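Local coordinates for mandelate racemase/muconate lactonizing enzyme (Polaromonas sp., PDB 2OG9), which probably catalyses racemisation of mandelate or a related hydroxy acid, as a member of the enolase superfamily, at residues D288-G293 and M318-H323. Sequence-based numbering, arbitrary orientation.
Sequences DAPRVG and MELHVH
A289 touches both L320 and H321, and its methyl group is the point where a short helical turn and helix 318-326 meet. Its CB lies 3.6 Å from L320 CD2 and also rests against the H321 imidazole. That ring turns its edge to the 288-293 backbone, with A289 N near its plane. H321 reaches this position because its CG stands anti to the carbonyl carbon (chi1 -66°), which carries the ring across to the other segment. The same L320 methyl reaches the P290 ring, CD2 lying 3.9 Å from P290 CD. The D288 carboxylate also comes to the imidazole edge, the two planes standing 81° apart.

D288 is positioned by a second shell. As N-cap of the short helix, it accepts from R291 N through OD1 at 3.2 Å, a fairly straight bond (163°) that arrives well above the carboxylate plane. Its OD2 takes a hydrogen bond from Y67 OH of strand 61-69 and lies a long 3.7 Å from R291 NE, a pairing of charges alone. At the other end, G293 closes the turn in a Schellman motif, its positive phi suited to glycine. F298 of helix 295-307 packs on A289, and I295 on L320.

The segments follow the neighbouring parallel strands 284-285 and 311-312, so the contact joins successive beta-alpha connections of the TIM barrel. In the enolase superfamily the C-terminal ends of the barrel strands, closed over by the N-terminal domain, house the active site.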
# COMPACT_ATOMS: atom_id res chain seq x y z
N ASP A 288 -20.86 17.69 -13.95
CA ASP A 288 -21.89 18.63 -14.36
C ASP A 288 -21.31 20.01 -14.02
O ASP A 288 -21.24 20.37 -12.85
CB ASP A 288 -23.16 18.35 -13.55
CG ASP A 288 -24.30 19.31 -13.87
OD1 ASP A 288 -24.03 20.47 -14.24
OD2 ASP A 288 -25.47 18.90 -13.71
N ALA A 289 -20.88 20.75 -15.04
CA ALA A 289 -20.27 22.06 -14.81
C ALA A 289 -21.03 22.97 -13.84
O ALA A 289 -20.49 23.38 -12.81
CB ALA A 289 -20.05 22.78 -16.15
N PRO A 290 -22.30 23.31 -14.15
CA PRO A 290 -23.07 24.17 -13.24
C PRO A 290 -23.14 23.63 -11.82
O PRO A 290 -23.08 24.38 -10.84
CB PRO A 290 -24.44 24.22 -13.90
CG PRO A 290 -24.13 24.09 -15.36
CD PRO A 290 -23.07 23.00 -15.37
N ARG A 291 -23.28 22.32 -11.70
CA ARG A 291 -23.39 21.69 -10.39
C ARG A 291 -22.10 21.68 -9.57
O ARG A 291 -22.15 21.71 -8.34
CB ARG A 291 -23.91 20.26 -10.56
CG ARG A 291 -24.29 19.59 -9.25
CD ARG A 291 -25.08 18.30 -9.47
NE ARG A 291 -26.34 18.53 -10.18
CZ ARG A 291 -27.35 17.66 -10.18
NH1 ARG A 291 -27.24 16.52 -9.53
NH2 ARG A 291 -28.47 17.94 -10.84
N VAL A 292 -20.94 21.66 -10.23
CA VAL A 292 -19.67 21.63 -9.50
C VAL A 292 -19.05 23.00 -9.27
O VAL A 292 -17.99 23.11 -8.65
CB VAL A 292 -18.63 20.72 -10.22
CG1 VAL A 292 -19.17 19.31 -10.36
CG2 VAL A 292 -18.26 21.30 -11.57
N GLY A 293 -19.70 24.05 -9.76
CA GLY A 293 -19.17 25.39 -9.55
C GLY A 293 -18.71 26.13 -10.79
O GLY A 293 -18.00 27.12 -10.69
N MSE A 318 -26.41 20.66 -22.21
CA MSE A 318 -25.65 20.42 -23.43
C MSE A 318 -25.15 21.73 -24.05
O MSE A 318 -24.11 21.76 -24.69
CB MSE A 318 -26.51 19.68 -24.45
CG MSE A 318 -27.78 20.40 -24.85
SE MSE A 318 -28.65 19.44 -26.30
CE MSE A 318 -29.89 20.83 -26.90
N GLU A 319 -25.91 22.81 -23.84
CA GLU A 319 -25.55 24.12 -24.39
C GLU A 319 -24.15 24.55 -23.93
O GLU A 319 -23.43 25.27 -24.63
CB GLU A 319 -26.59 25.18 -23.98
CG GLU A 319 -27.98 25.02 -24.61
CD GLU A 319 -28.84 23.96 -23.93
OE1 GLU A 319 -28.39 23.36 -22.94
OE2 GLU A 319 -29.98 23.74 -24.40
N LEU A 320 -23.78 24.09 -22.74
CA LEU A 320 -22.47 24.39 -22.17
C LEU A 320 -21.51 23.21 -22.37
O LEU A 320 -20.38 23.39 -22.81
CB LEU A 320 -22.60 24.70 -20.68
CG LEU A 320 -21.32 24.75 -19.84
CD1 LEU A 320 -20.38 25.82 -20.38
CD2 LEU A 320 -21.69 25.05 -18.39
N HIS A 321 -21.98 22.01 -22.06
CA HIS A 321 -21.11 20.83 -22.17
C HIS A 321 -20.63 20.45 -23.56
O HIS A 321 -19.60 19.79 -23.68
CB HIS A 321 -21.78 19.64 -21.48
CG HIS A 321 -21.93 19.82 -20.00
ND1 HIS A 321 -20.87 20.19 -19.19
CD2 HIS A 321 -23.00 19.69 -19.19
CE1 HIS A 321 -21.29 20.28 -17.94
NE2 HIS A 321 -22.58 19.98 -17.91
N VAL A 322 -21.35 20.84 -24.60
CA VAL A 322 -20.90 20.51 -25.94
C VAL A 322 -19.53 21.17 -26.17
O VAL A 322 -18.66 20.61 -26.84
CB VAL A 322 -21.91 20.98 -27.03
CG1 VAL A 322 -22.10 22.48 -26.99
CG2 VAL A 322 -21.41 20.54 -28.40
N HIS A 323 -19.34 22.36 -25.61
CA HIS A 323 -18.07 23.07 -25.75
C HIS A 323 -16.98 22.40 -24.92
O HIS A 323 -15.85 22.21 -25.39
CB HIS A 323 -18.22 24.52 -25.30
CG HIS A 323 -19.03 25.36 -26.23
ND1 HIS A 323 -18.54 25.82 -27.43
CD2 HIS A 323 -20.31 25.81 -26.14
CE1 HIS A 323 -19.48 26.51 -28.05
NE2 HIS A 323 -20.57 26.52 -27.29